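Local coordinates for protein GCN5-related N-acetyltransferase (Streptococcus suis, PDB 3G3S) that probably transfers an acetyl group from acetyl-CoA to an amine-bearing acceptor that is not established, at residues F97-F108 / Y218-L229. Numbering follows the deposited sequence.
Sequences FTRYATKKDTEF and YPSWDAHTLTSL. With CAC (cacodylate ion), chain D; EDO (1,2-ethanediol), chain F.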
loop_
_atom_site.group_PDB
_atom_site.type_symbol
_atom_site.label_atom_id
_atom_site.label_comp_id
_atom_site.label_asym_id
_atom_site.label_seq_id
_atom_site.Cartn_x
_atom_site.Cartn_y
_atom_site.Cartn_z
ATOM N N PHE A 97 -11.497 -29.669 4.644
ATOM C CA PHE A 97 -12.486 -29.417 3.590
ATOM C C PHE A 97 -11.842 -28.628 2.458
ATOM O O PHE A 97 -10.689 -28.205 2.576
ATOM C CB PHE A 97 -13.760 -28.727 4.135
ATOM C CG PHE A 97 -13.554 -27.312 4.598
ATOM C CD1 PHE A 97 -12.995 -27.047 5.819
ATOM C CD2 PHE A 97 -13.936 -26.244 3.815
ATOM C CE1 PHE A 97 -12.834 -25.776 6.252
ATOM C CE2 PHE A 97 -13.751 -24.956 4.233
ATOM C CZ PHE A 97 -13.190 -24.712 5.460
ATOM N N THR A 98 -12.595 -28.460 1.367
ATOM C CA THR A 98 -12.120 -27.816 0.154
ATOM C C THR A 98 -12.856 -26.540 -0.149
ATOM O O THR A 98 -14.082 -26.493 -0.062
ATOM C CB THR A 98 -12.279 -28.746 -1.068
ATOM O OG1 THR A 98 -11.555 -29.961 -0.819
ATOM C CG2 THR A 98 -11.744 -28.089 -2.356
ATOM N N ARG A 99 -12.079 -25.491 -0.416
ATOM C CA ARG A 99 -12.592 -24.193 -0.821
ATOM C C ARG A 99 -12.143 -24.029 -2.261
ATOM O O ARG A 99 -11.291 -24.791 -2.738
ATOM C CB ARG A 99 -12.067 -23.069 0.060
ATOM C CG ARG A 99 -12.682 -23.051 1.456
ATOM C CD ARG A 99 -12.095 -21.936 2.332
ATOM N NE ARG A 99 -12.235 -20.600 1.744
ATOM C CZ ARG A 99 -13.152 -19.707 2.063
ATOM N NH1 ARG A 99 -14.088 -19.967 2.955
ATOM N NH2 ARG A 99 -13.145 -18.535 1.471
ATOM N N TYR A 100 -12.741 -23.053 -2.947
ATOM C CA TYR A 100 -12.495 -22.850 -4.366
ATOM C C TYR A 100 -12.106 -21.402 -4.650
ATOM O O TYR A 100 -12.901 -20.483 -4.485
ATOM C CB TYR A 100 -13.744 -23.279 -5.179
ATOM C CG TYR A 100 -14.118 -24.736 -4.890
ATOM C CD1 TYR A 100 -14.927 -25.047 -3.817
ATOM C CD2 TYR A 100 -13.622 -25.801 -5.668
ATOM C CE1 TYR A 100 -15.252 -26.362 -3.493
ATOM C CE2 TYR A 100 -13.956 -27.131 -5.351
ATOM C CZ TYR A 100 -14.761 -27.389 -4.248
ATOM O OH TYR A 100 -15.133 -28.656 -3.907
ATOM N N ALA A 101 -10.867 -21.225 -5.089
ATOM C CA ALA A 101 -10.355 -19.940 -5.440
ATOM C C ALA A 101 -10.872 -19.629 -6.844
ATOM O O ALA A 101 -11.067 -20.531 -7.636
ATOM C CB ALA A 101 -8.861 -19.979 -5.457
ATOM N N THR A 102 -11.034 -18.359 -7.129
ATOM C CA THR A 102 -11.445 -17.923 -8.468
ATOM C C THR A 102 -10.332 -17.045 -9.040
ATOM O O THR A 102 -9.499 -16.509 -8.312
ATOM C CB THR A 102 -12.812 -17.183 -8.442
ATOM O OG1 THR A 102 -12.687 -15.907 -7.794
ATOM C CG2 THR A 102 -13.896 -18.045 -7.740
ATOM N N LYS A 103 -10.314 -16.929 -10.369
ATOM C CA LYS A 103 -9.333 -16.130 -11.065
ATOM C C LYS A 103 -9.607 -14.685 -10.725
ATOM O O LYS A 103 -10.766 -14.298 -10.567
ATOM C CB LYS A 103 -9.421 -16.374 -12.576
ATOM C CG LYS A 103 -9.050 -17.790 -12.956
ATOM C CD LYS A 103 -8.880 -17.974 -14.465
ATOM C CE LYS A 103 -8.513 -19.425 -14.782
ATOM N NZ LYS A 103 -8.360 -19.688 -16.240
ATOM N N LYS A 104 -8.546 -13.892 -10.598
ATOM C CA LYS A 104 -8.659 -12.476 -10.273
ATOM C C LYS A 104 -8.708 -11.539 -11.476
ATOM O O LYS A 104 -8.643 -10.328 -11.292
ATOM C CB LYS A 104 -7.513 -12.059 -9.353
ATOM C CG LYS A 104 -7.420 -12.915 -8.072
ATOM C CD LYS A 104 -8.734 -12.920 -7.325
ATOM C CE LYS A 104 -8.791 -13.934 -6.178
ATOM N NZ LYS A 104 -10.229 -14.052 -5.711
ATOM N N ASP A 105 -8.839 -12.085 -12.679
ATOM C CA ASP A 105 -8.904 -11.282 -13.932
ATOM C C ASP A 105 -10.297 -11.281 -14.569
ATOM O O ASP A 105 -10.451 -11.209 -15.803
ATOM C CB ASP A 105 -7.885 -11.824 -14.947
ATOM C CG ASP A 105 -8.147 -13.266 -15.325
ATOM O OD1 ASP A 105 -9.124 -13.860 -14.823
ATOM O OD2 ASP A 105 -7.359 -13.817 -16.124
ATOM N N THR A 106 -11.305 -11.324 -13.722
ATOM C CA THR A 106 -12.688 -11.446 -14.127
ATOM C C THR A 106 -13.187 -10.396 -15.101
ATOM O O THR A 106 -12.983 -9.212 -14.901
ATOM C CB THR A 106 -13.572 -11.334 -12.887
ATOM O OG1 THR A 106 -12.954 -12.057 -11.823
ATOM C CG2 THR A 106 -14.930 -11.888 -13.156
ATOM N N GLU A 107 -13.868 -10.853 -16.143
ATOM C CA GLU A 107 -14.550 -9.970 -17.072
ATOM C C GLU A 107 -16.015 -10.073 -16.689
ATOM O O GLU A 107 -16.616 -11.116 -16.879
ATOM C CB GLU A 107 -14.356 -10.425 -18.533
ATOM C CG GLU A 107 -12.931 -10.341 -19.082
ATOM C CD GLU A 107 -12.785 -11.035 -20.457
ATOM O OE1 GLU A 107 -13.757 -11.043 -21.256
ATOM O OE2 GLU A 107 -11.686 -11.569 -20.735
ATOM N N PHE A 108 -16.576 -9.017 -16.126
ATOM C CA PHE A 108 -17.988 -8.995 -15.733
ATOM C C PHE A 108 -18.887 -8.493 -16.858
ATOM O O PHE A 108 -18.494 -7.620 -17.606
ATOM C CB PHE A 108 -18.194 -8.092 -14.524
ATOM C CG PHE A 108 -17.530 -8.603 -13.286
ATOM C CD1 PHE A 108 -18.035 -9.718 -12.642
ATOM C CD2 PHE A 108 -16.405 -7.982 -12.767
ATOM C CE1 PHE A 108 -17.427 -10.205 -11.505
ATOM C CE2 PHE A 108 -15.794 -8.473 -11.620
ATOM C CZ PHE A 108 -16.305 -9.574 -10.997
ATOM N N TYR A 218 -11.844 -3.935 -7.283
ATOM C CA TYR A 218 -12.030 -5.302 -7.756
ATOM C C TYR A 218 -12.811 -6.072 -6.703
ATOM O O TYR A 218 -12.404 -6.083 -5.521
ATOM C CB TYR A 218 -10.718 -6.027 -8.028
ATOM C CG TYR A 218 -10.960 -7.461 -8.405
ATOM C CD1 TYR A 218 -11.519 -7.777 -9.632
ATOM C CD2 TYR A 218 -10.685 -8.517 -7.523
ATOM C CE1 TYR A 218 -11.791 -9.083 -9.990
ATOM C CE2 TYR A 218 -10.945 -9.840 -7.892
ATOM C CZ TYR A 218 -11.505 -10.105 -9.144
ATOM O OH TYR A 218 -11.779 -11.386 -9.538
ATOM N N PRO A 219 -13.972 -6.649 -7.075
ATOM C CA PRO A 219 -14.754 -7.471 -6.161
ATOM C C PRO A 219 -14.294 -8.921 -6.211
ATOM O O PRO A 219 -14.590 -9.662 -7.142
ATOM C CB PRO A 219 -16.178 -7.317 -6.693
ATOM C CG PRO A 219 -15.998 -7.075 -8.159
ATOM C CD PRO A 219 -14.654 -6.492 -8.381
ATOM N N SER A 220 -13.521 -9.331 -5.210
ATOM C CA SER A 220 -13.010 -10.714 -5.178
ATOM C C SER A 220 -13.975 -11.734 -4.617
ATOM O O SER A 220 -14.725 -11.436 -3.667
ATOM C CB SER A 220 -11.754 -10.779 -4.285
ATOM O OG SER A 220 -11.314 -12.103 -4.133
ATOM N N TRP A 221 -13.915 -12.949 -5.149
ATOM C CA TRP A 221 -14.709 -14.074 -4.641
ATOM C C TRP A 221 -13.803 -15.268 -4.332
ATOM O O TRP A 221 -12.991 -15.689 -5.167
ATOM C CB TRP A 221 -15.752 -14.505 -5.658
ATOM C CG TRP A 221 -16.857 -15.357 -5.131
ATOM C CD1 TRP A 221 -16.796 -16.677 -4.784
ATOM C CD2 TRP A 221 -18.215 -14.971 -4.967
ATOM N NE1 TRP A 221 -18.024 -17.131 -4.392
ATOM C CE2 TRP A 221 -18.924 -16.112 -4.494
ATOM C CE3 TRP A 221 -18.910 -13.771 -5.156
ATOM C CZ2 TRP A 221 -20.280 -16.076 -4.185
ATOM C CZ3 TRP A 221 -20.278 -13.742 -4.856
ATOM C CH2 TRP A 221 -20.941 -14.894 -4.378
ATOM N N ASP A 222 -13.939 -15.813 -3.131
ATOM C CA ASP A 222 -13.215 -17.001 -2.745
ATOM C C ASP A 222 -14.313 -17.892 -2.143
ATOM O O ASP A 222 -14.869 -17.597 -1.095
ATOM C CB ASP A 222 -12.105 -16.671 -1.766
ATOM C CG ASP A 222 -11.078 -17.743 -1.657
ATOM O OD1 ASP A 222 -10.363 -18.022 -2.635
ATOM O OD2 ASP A 222 -10.901 -18.245 -0.510
ATOM N N ALA A 223 -14.658 -18.951 -2.862
ATOM C CA ALA A 223 -15.808 -19.780 -2.550
ATOM C C ALA A 223 -15.589 -20.733 -1.376
ATOM O O ALA A 223 -14.707 -21.577 -1.416
ATOM C CB ALA A 223 -16.226 -20.563 -3.797
ATOM N N HIS A 224 -16.446 -20.629 -0.367
ATOM C CA HIS A 224 -16.379 -21.510 0.792
ATOM C C HIS A 224 -16.879 -22.910 0.482
ATOM O O HIS A 224 -16.493 -23.876 1.138
ATOM C CB HIS A 224 -17.195 -20.938 1.943
ATOM C CG HIS A 224 -17.038 -21.692 3.233
ATOM N ND1 HIS A 224 -15.818 -21.861 3.856
ATOM C CD2 HIS A 224 -17.957 -22.279 4.043
ATOM C CE1 HIS A 224 -15.989 -22.521 4.991
ATOM N NE2 HIS A 224 -17.280 -22.787 5.129
ATOM N N THR A 225 -17.733 -23.021 -0.537
ATOM C CA THR A 225 -18.336 -24.286 -0.931
ATOM C C THR A 225 -18.540 -24.337 -2.443
ATOM O O THR A 225 -18.477 -23.319 -3.124
ATOM C CB THR A 225 -19.713 -24.388 -0.340
ATOM O OG1 THR A 225 -20.472 -23.266 -0.802
ATOM C CG2 THR A 225 -19.672 -24.364 1.196
ATOM N N LEU A 226 -18.802 -25.525 -2.955
ATOM C CA LEU A 226 -19.121 -25.691 -4.363
ATOM C C LEU A 226 -20.344 -24.855 -4.741
ATOM O O LEU A 226 -20.411 -24.287 -5.840
ATOM C CB LEU A 226 -19.390 -27.168 -4.687
ATOM C CG LEU A 226 -18.232 -28.024 -5.146
ATOM C CD1 LEU A 226 -18.546 -29.513 -4.952
ATOM C CD2 LEU A 226 -17.902 -27.681 -6.615
ATOM N N THR A 227 -21.318 -24.792 -3.837
ATOM C CA THR A 227 -22.514 -24.025 -4.061
ATOM C C THR A 227 -22.146 -22.572 -4.267
ATOM O O THR A 227 -22.682 -21.890 -5.152
ATOM C CB THR A 227 -23.469 -24.168 -2.859
ATOM O OG1 THR A 227 -23.944 -25.505 -2.827
ATOM C CG2 THR A 227 -24.659 -23.246 -2.948
ATOM N N SER A 228 -21.225 -22.094 -3.441
ATOM C CA SER A 228 -20.765 -20.733 -3.556
ATOM C C SER A 228 -20.017 -20.519 -4.863
ATOM O O SER A 228 -20.118 -19.441 -5.458
ATOM C CB SER A 228 -19.850 -20.368 -2.398
ATOM O OG SER A 228 -19.380 -19.065 -2.613
ATOM N N LEU A 229 -19.281 -21.538 -5.308
ATOM C CA LEU A 229 -18.530 -21.441 -6.545
ATOM C C LEU A 229 -19.499 -21.291 -7.695
ATOM O O LEU A 229 -19.311 -20.414 -8.552
ATOM C CB LEU A 229 -17.637 -22.659 -6.775
ATOM C CG LEU A 229 -16.954 -22.699 -8.145
ATOM C CD1 LEU A 229 -16.061 -21.469 -8.360
ATOM C CD2 LEU A 229 -16.197 -23.976 -8.296
HETATM AS AS CAC D . -18.120 -16.626 -0.032
HETATM O O1 CAC D . -18.287 -18.376 -0.308
HETATM O O2 CAC D . -16.562 -16.343 0.697
HETATM C C1 CAC D . -18.355 -15.408 -1.565
HETATM C C2 CAC D . -19.489 -15.895 1.202
HETATM C C1 EDO F . -14.750 -14.383 3.262
HETATM O O1 EDO F . -15.984 -15.080 3.055
HETATM C C2 EDO F . -13.629 -14.989 2.431
HETATM O O2 EDO F . -14.164 -15.699 1.307
HETATM O O HOH W 1 -16.395 -26.768 1.004
HETATM O O HOH W 2 -9.913 -16.764 -4.901
HETATM O O HOH W 3 -12.028 -13.385 -7.516
#
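R99 reaches D222 and H224 across the strands because its chain, extended at first, bends at chi3 (57°) and brings the guanidinium back over the opposite strand. R99 NH2 donates to D222 OD2 at 3.0 Å, a nearly straight salt bridge (169°) in the guanidinium plane that meets the carboxylate oxygen on its anti side. R99 NH1 makes a weak, bent bond to H224 ND1. Y243 OH hydrogen-bonds both R99 NE and D222 OD2, fixing the pair from the neighbouring strand 239-248, while a bound ethanediol takes a further bond from R99 NH2.

Farther along, in the loop after the strand, K104 folds back at chi2 (-55°), which carries NZ to S220 OG (2.7 Å); E186 is a second partner of that hydroxyl. The lysine also grips two waters, one of which joins it to T102 OG1 and W221 N. T102 OG1 itself donates to W221 O at 2.7 Å, and T106 OG1 and Y218 OH share a 2.7 Å hydrogen bond at the edge of the tyrosine ring, in which either hydroxyl could be the donor.

Backbone bonds, Y100 N to A223 O at 2.9 Å and A223 N to Y100 O at 2.8 Å, hold the strands antiparallel. From this pair the Y100 ring packs against the start of helix 226-235, with L226 CD2 over one face and L229 CD2 4.0 Å from Y100 CB. W221 carries over its indole a methyl of a cacodylate, probably a crystallisation component, and H224 N and S228 OG both donate to cacodylate O1.

Strand 218-223 thus joins strand 94-102 at the centre of the mixed sheet of a GNAT-type acetyltransferase, leading through the short turn H224-T225 into helix 226-235, which T225 N-caps through S228 N.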